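Long-range contacts in arabinogalactan endo-1,4-beta-galactosidase (Ignisphaera aggregans, PDB 7OSK), which probably hydrolyses internal beta-1,4-galactosidic linkages in galactan and arabinogalactan, through a family 53 glycoside hydrolase domain that forms this chain: residues A[228-233]-A[255-260]; A[240-245]-A[282-287]. One frame throughout, in Å; residues are numbered along the deposited sequence.

Interaction 1 of 2, residues A[228-233]-A[255-260]; sequences KIVIHL and FDVIAI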
loop_
_atom_site.group_PDB
_atom_site.type_symbol
_atom_site.label_atom_id
_atom_site.label_comp_id
_atom_site.label_asym_id
_atom_site.label_seq_id
_atom_site.Cartn_x
_atom_site.Cartn_y
_atom_site.Cartn_z
ATOM N N LYS A 228 -13.577 -5.379 5.488
ATOM C CA LYS A 228 -13.733 -3.930 5.492
ATOM C C LYS A 228 -13.245 -3.316 4.190
ATOM O O LYS A 228 -12.200 -3.693 3.657
ATOM C CB LYS A 228 -12.995 -3.319 6.684
ATOM C CG LYS A 228 -13.721 -3.559 8.007
ATOM C CD LYS A 228 -12.780 -3.681 9.199
ATOM C CE LYS A 228 -11.881 -4.914 9.117
ATOM N NZ LYS A 228 -12.446 -6.101 9.819
ATOM N N ILE A 229 -14.024 -2.358 3.696
ATOM C CA ILE A 229 -13.772 -1.729 2.412
ATOM C C ILE A 229 -12.913 -0.487 2.583
ATOM O O ILE A 229 -13.161 0.329 3.470
ATOM C CB ILE A 229 -15.091 -1.352 1.720
ATOM C CG1 ILE A 229 -16.034 -2.559 1.677
ATOM C CG2 ILE A 229 -14.832 -0.805 0.325
ATOM C CD1 ILE A 229 -15.414 -3.817 1.094
ATOM N N VAL A 230 -11.905 -0.356 1.727
ATOM C CA VAL A 230 -10.969 0.759 1.797
ATOM C C VAL A 230 -10.981 1.570 0.508
ATOM O O VAL A 230 -10.697 1.048 -0.571
ATOM C CB VAL A 230 -9.534 0.270 2.066
ATOM C CG1 VAL A 230 -8.586 1.448 2.216
ATOM C CG2 VAL A 230 -9.493 -0.611 3.306
ATOM N N ILE A 231 -11.318 2.849 0.637
ATOM C CA ILE A 231 -11.228 3.795 -0.466
ATOM C C ILE A 231 -9.905 4.544 -0.356
ATOM O O ILE A 231 -9.684 5.299 0.593
ATOM C CB ILE A 231 -12.409 4.788 -0.461
ATOM C CG1 ILE A 231 -13.730 4.052 -0.719
ATOM C CG2 ILE A 231 -12.203 5.888 -1.497
ATOM C CD1 ILE A 231 -13.814 3.351 -2.070
ATOM N N HIS A 232 -9.033 4.329 -1.337
ATOM C CA HIS A 232 -7.674 4.856 -1.298
ATOM C C HIS A 232 -7.530 6.091 -2.176
ATOM O O HIS A 232 -7.907 6.079 -3.349
ATOM C CB HIS A 232 -6.686 3.771 -1.739
ATOM C CG HIS A 232 -5.250 4.168 -1.615
ATOM N ND1 HIS A 232 -4.230 3.467 -2.230
ATOM C CD2 HIS A 232 -4.649 5.182 -0.948
ATOM C CE1 HIS A 232 -3.076 4.033 -1.951
ATOM N NE2 HIS A 232 -3.300 5.080 -1.173
ATOM N N LEU A 233 -6.988 7.157 -1.591
ATOM C CA LEU A 233 -6.721 8.393 -2.317
ATOM C C LEU A 233 -5.275 8.824 -2.124
ATOM O O LEU A 233 -4.647 8.482 -1.123
ATOM C CB LEU A 233 -7.665 9.505 -1.855
ATOM C CG LEU A 233 -9.150 9.322 -2.171
ATOM C CD1 LEU A 233 -9.935 10.511 -1.642
ATOM C CD2 LEU A 233 -9.384 9.151 -3.665
ATOM N N PHE A 255 -18.385 2.194 2.417
ATOM C CA PHE A 255 -17.024 1.782 2.728
ATOM C C PHE A 255 -16.707 2.153 4.167
ATOM O O PHE A 255 -17.428 2.936 4.781
ATOM C CB PHE A 255 -16.023 2.429 1.769
ATOM C CG PHE A 255 -16.008 3.927 1.832
ATOM C CD1 PHE A 255 -17.016 4.667 1.240
ATOM C CD2 PHE A 255 -14.984 4.594 2.480
ATOM C CE1 PHE A 255 -17.008 6.045 1.296
ATOM C CE2 PHE A 255 -14.969 5.974 2.539
ATOM C CZ PHE A 255 -15.981 6.700 1.946
ATOM N N ASP A 256 -15.623 1.596 4.698
ATOM C CA ASP A 256 -15.298 1.740 6.112
ATOM C C ASP A 256 -14.068 2.612 6.339
ATOM O O ASP A 256 -14.011 3.370 7.308
ATOM C CB ASP A 256 -15.076 0.363 6.743
ATOM C CG ASP A 256 -16.255 -0.570 6.534
ATOM O OD1 ASP A 256 -17.282 -0.394 7.225
ATOM O OD2 ASP A 256 -16.150 -1.483 5.688
ATOM N N VAL A 257 -13.091 2.508 5.441
ATOM C CA VAL A 257 -11.798 3.151 5.644
ATOM C C VAL A 257 -11.468 4.155 4.545
ATOM O O VAL A 257 -11.704 3.900 3.365
ATOM C CB VAL A 257 -10.661 2.109 5.710
ATOM C CG1 VAL A 257 -9.358 2.763 6.149
ATOM C CG2 VAL A 257 -11.030 0.981 6.661
ATOM N N ILE A 258 -10.927 5.299 4.956
ATOM C CA ILE A 258 -10.376 6.283 4.031
ATOM C C ILE A 258 -8.860 6.192 4.069
ATOM O O ILE A 258 -8.231 6.630 5.032
ATOM C CB ILE A 258 -10.819 7.715 4.384
ATOM C CG1 ILE A 258 -12.339 7.837 4.270
ATOM C CG2 ILE A 258 -10.138 8.733 3.466
ATOM C CD1 ILE A 258 -12.907 9.048 4.972
ATOM N N ALA A 259 -8.279 5.629 3.013
ATOM C CA ALA A 259 -6.841 5.403 2.964
ATOM C C ALA A 259 -6.125 6.559 2.274
ATOM O O ALA A 259 -6.672 7.188 1.366
ATOM C CB ALA A 259 -6.539 4.099 2.263
ATOM N N ILE A 260 -4.897 6.821 2.712
ATOM C CA ILE A 260 -4.115 7.952 2.224
ATOM C C ILE A 260 -2.737 7.509 1.744
ATOM O O ILE A 260 -2.069 6.710 2.402
ATOM C CB ILE A 260 -3.937 9.018 3.329
ATOM C CG1 ILE A 260 -5.295 9.561 3.774
ATOM C CG2 ILE A 260 -3.063 10.169 2.841
ATOM C CD1 ILE A 260 -5.273 10.199 5.149
#
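I229 meets the turn at D256 through three hydrogen bonds that open a ladder between two parallel strands. Its amide N donates to OD2 of D256 over 3.0 Å in a nearly straight bond (167° at the hydrogen), using the carboxylate lone pair that faces away from the other oxygen. Its carbonyl O accepts two amides, D256 N and, over 2.9 Å, V257 N. Regular parallel pairing follows through alternate residues: I231 N binds V257 O, A259 N binds I231 O at 2.8 Å, and L233 N binds A259 O, while V230 and H232 make no backbone hydrogen bond here. Weaker CA-H...O contacts, from V230 to V257 O and, past the last bond, from I260 to L233 O, add to the ladder.

Apolar contacts divide between the two faces of the sheet. On one, V230 and V257 lie side by side, with V230 CG2 3.8 Å from V257 CB, while V230 CG1 touches A259 CB. H232 shares this face; its ring edge lies beside A259 O, 3.7 Å from CD2, and NE2 is hydrogen-bonded to S261. On the other, I231 CG1 makes a CH-pi contact over the F255 ring, 3.7 Å from the centroid. F255 places CG between its backbone N and carbonyl carbon (chi1 61°), turning the ring beneath I231, and K286 adds a cation-pi contact. Farther along this face, L233, I258 and I260 pack on helix 238-250.

The pairing closes a right-handed beta-alpha-beta unit of the TIM barrel. Within a buried, largely apolar setting the backbone groups that I229, I231, V257 and A259 turn to each other pair strand to strand, with L233 N, and the D256 carboxylate takes up an amide just where the second strand begins.

Interaction 2 of 2, residues A[240-245]-A[282-287]; sequences FYINFI and QRYDKK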
loop_
_atom_site.group_PDB
_atom_site.type_symbol
_atom_site.label_atom_id
_atom_site.label_comp_id
_atom_site.label_asym_id
_atom_site.label_seq_id
_atom_site.Cartn_x
_atom_site.Cartn_y
_atom_site.Cartn_z
ATOM N N PHE A 240 -9.975 18.601 -1.770
ATOM C CA PHE A 240 -10.307 17.592 -2.773
ATOM C C PHE A 240 -10.953 16.373 -2.128
ATOM O O PHE A 240 -11.914 15.821 -2.662
ATOM C CB PHE A 240 -9.063 17.165 -3.555
ATOM C CG PHE A 240 -9.280 15.944 -4.405
ATOM C CD1 PHE A 240 -9.856 16.050 -5.661
ATOM C CD2 PHE A 240 -8.914 14.691 -3.944
ATOM C CE1 PHE A 240 -10.061 14.927 -6.443
ATOM C CE2 PHE A 240 -9.116 13.565 -4.717
ATOM C CZ PHE A 240 -9.690 13.681 -5.969
ATOM N N TYR A 241 -10.416 15.955 -0.983
ATOM C CA TYR A 241 -10.974 14.829 -0.241
ATOM C C TYR A 241 -12.436 15.095 0.098
ATOM O O TYR A 241 -13.288 14.215 -0.046
ATOM C CB TYR A 241 -10.177 14.572 1.039
ATOM C CG TYR A 241 -8.944 13.715 0.851
ATOM C CD1 TYR A 241 -7.847 14.181 0.134
ATOM C CD2 TYR A 241 -8.867 12.444 1.408
ATOM C CE1 TYR A 241 -6.714 13.403 -0.034
ATOM C CE2 TYR A 241 -7.738 11.657 1.247
ATOM C CZ TYR A 241 -6.665 12.142 0.525
ATOM O OH TYR A 241 -5.538 11.366 0.361
ATOM N N ILE A 242 -12.719 16.315 0.542
ATOM C CA ILE A 242 -14.083 16.719 0.855
ATOM C C ILE A 242 -14.993 16.527 -0.352
ATOM O O ILE A 242 -16.017 15.856 -0.262
ATOM C CB ILE A 242 -14.147 18.193 1.309
ATOM C CG1 ILE A 242 -13.426 18.358 2.649
ATOM C CG2 ILE A 242 -15.600 18.657 1.426
ATOM C CD1 ILE A 242 -13.281 19.799 3.103
ATOM N N ASN A 243 -14.612 17.123 -1.477
ATOM C CA ASN A 243 -15.422 17.073 -2.687
ATOM C C ASN A 243 -15.614 15.650 -3.195
ATOM O O ASN A 243 -16.695 15.288 -3.657
ATOM C CB ASN A 243 -14.785 17.926 -3.788
ATOM C CG ASN A 243 -14.723 19.401 -3.427
ATOM O OD1 ASN A 243 -15.598 19.922 -2.735
ATOM N ND2 ASN A 243 -13.684 20.081 -3.900
ATOM N N PHE A 244 -14.560 14.848 -3.099
ATOM C CA PHE A 244 -14.579 13.493 -3.633
ATOM C C PHE A 244 -15.371 12.534 -2.745
ATOM O O PHE A 244 -16.179 11.747 -3.239
ATOM C CB PHE A 244 -13.151 12.973 -3.806
ATOM C CG PHE A 244 -13.070 11.648 -4.507
ATOM C CD1 PHE A 244 -13.129 10.463 -3.789
ATOM C CD2 PHE A 244 -12.937 11.587 -5.884
ATOM C CE1 PHE A 244 -13.056 9.242 -4.434
ATOM C CE2 PHE A 244 -12.863 10.370 -6.535
ATOM C CZ PHE A 244 -12.921 9.195 -5.809
ATOM N N ILE A 245 -15.137 12.601 -1.439
ATOM C CA ILE A 245 -15.767 11.672 -0.507
ATOM C C ILE A 245 -17.246 12.002 -0.298
ATOM O O ILE A 245 -18.081 11.101 -0.245
ATOM C CB ILE A 245 -15.032 11.664 0.849
ATOM C CG1 ILE A 245 -13.602 11.150 0.652
ATOM C CG2 ILE A 245 -15.774 10.791 1.867
ATOM C CD1 ILE A 245 -12.733 11.210 1.893
ATOM N N GLN A 282 -13.691 15.053 11.606
ATOM C CA GLN A 282 -14.803 15.932 11.948
ATOM C C GLN A 282 -15.925 15.838 10.921
ATOM O O GLN A 282 -17.097 15.953 11.272
ATOM C CB GLN A 282 -14.338 17.387 12.065
ATOM C CG GLN A 282 -15.448 18.332 12.528
ATOM C CD GLN A 282 -15.019 19.781 12.569
ATOM O OE1 GLN A 282 -14.325 20.211 13.491
ATOM N NE2 GLN A 282 -15.437 20.548 11.569
ATOM N N ARG A 283 -15.569 15.629 9.658
ATOM C CA ARG A 283 -16.558 15.632 8.582
ATOM C C ARG A 283 -17.133 14.244 8.318
ATOM O O ARG A 283 -18.242 14.118 7.798
ATOM C CB ARG A 283 -15.944 16.183 7.296
ATOM C CG ARG A 283 -16.974 16.534 6.239
ATOM C CD ARG A 283 -16.329 17.146 5.012
ATOM N NE ARG A 283 -17.322 17.694 4.090
ATOM C CZ ARG A 283 -17.764 18.950 4.110
ATOM N NH1 ARG A 283 -17.312 19.814 5.011
ATOM N NH2 ARG A 283 -18.665 19.345 3.222
ATOM N N TYR A 284 -16.375 13.210 8.679
ATOM C CA TYR A 284 -16.767 11.830 8.402
ATOM C C TYR A 284 -16.638 10.931 9.629
ATOM O O TYR A 284 -15.713 11.085 10.429
ATOM C CB TYR A 284 -15.917 11.258 7.265
ATOM C CG TYR A 284 -15.882 12.125 6.030
ATOM C CD1 TYR A 284 -17.026 12.333 5.274
ATOM C CD2 TYR A 284 -14.701 12.727 5.614
ATOM C CE1 TYR A 284 -16.999 13.122 4.143
ATOM C CE2 TYR A 284 -14.664 13.517 4.482
ATOM C CZ TYR A 284 -15.817 13.711 3.751
ATOM O OH TYR A 284 -15.794 14.493 2.625
ATOM N N ASP A 285 -17.577 9.996 9.766
ATOM C CA ASP A 285 -17.506 8.964 10.796
ATOM C C ASP A 285 -16.976 7.680 10.164
ATOM O O ASP A 285 -17.678 6.671 10.077
ATOM C CB ASP A 285 -18.877 8.730 11.446
ATOM C CG ASP A 285 -19.086 9.565 12.705
ATOM O OD1 ASP A 285 -18.118 9.769 13.472
ATOM O OD2 ASP A 285 -20.229 10.023 12.924
ATOM N N LYS A 286 -15.731 7.742 9.706
ATOM C CA LYS A 286 -15.057 6.592 9.120
ATOM C C LYS A 286 -13.602 6.560 9.559
ATOM O O LYS A 286 -13.083 7.543 10.089
ATOM C CB LYS A 286 -15.153 6.628 7.596
ATOM C CG LYS A 286 -16.564 6.442 7.074
ATOM C CD LYS A 286 -16.611 6.496 5.562
ATOM C CE LYS A 286 -18.029 6.318 5.048
ATOM N NZ LYS A 286 -18.620 5.021 5.471
ATOM N N LYS A 287 -12.948 5.426 9.331
ATOM C CA LYS A 287 -11.573 5.234 9.767
ATOM C C LYS A 287 -10.578 5.909 8.832
ATOM O O LYS A 287 -10.858 6.126 7.652
ATOM C CB LYS A 287 -11.258 3.741 9.879
ATOM C CG LYS A 287 -12.091 3.010 10.925
ATOM C CD LYS A 287 -11.833 3.537 12.336
ATOM C CE LYS A 287 -12.836 2.985 13.336
ATOM N NZ LYS A 287 -12.785 1.501 13.435
#
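Y284, the first residue to leave helical geometry after helix 270-283, turns its ring toward helix 238-250 and receives I245 over one face. The methyl CG2 of I245 makes a CH-pi contact 3.7 Å from the ring centroid, displaced toward the rim, and lies 3.5 Å from Y284 CZ and as close to CE1. The opposite face is overlain by CG of the preceding residue, R283. The hydroxyl reaches the helix backbone: Y284 OH lies 3.2 Å from I242 O, but the angle is too poor for a hydrogen bond, and the bond it does make is to OD1 of D246.

I242, one turn back from D246 on the same helix, meets R283. Its CG2 sits over one face of the guanidinium group, 3.3 Å from NE, while CG1 touches CD of the arginine where the two side chains cross at about a right angle. R283 extends to this place because its CG stands anti to the backbone N (chi1 -166°) and the chain stays straight as far as NE. NH2 then forms a salt bridge with OD2 of D246.

A leucine in place of Y284 has neither hydroxyl nor ring, and is likely to leave OD1 of D246 without this partner and I245 CG2 without the flat surface it lies on.

The contact thus combines two kinds of interaction: isoleucine side chains pack over flat groups, and one helix carboxylate gathers both polar ends, the Y284 hydroxyl and the R283 guanidinium. This joins the end of helix 270-283 to the neighbouring helix 238-250, with the arginine side more open to solvent.

In the fold
The segments alternate along the chain, 228-233, 240-245, 255-260 and 282-287, and the centres of the two interactions lie about 11 Å apart. Interaction 1 belongs to the inner eight-stranded parallel barrel and interaction 2 to the surrounding helical layer. Helix 238-250 connects the two strands of interaction 1 and also supplies one side of interaction 2. The levels meet directly: K286 NZ probably binds F255 O, and K287 O accepts I258 N as strand 287-293 begins to pair with strand 257-261. Consecutive beta-alpha units are thereby tied together on one side of the family 53 TIM barrel, away from the calcium site.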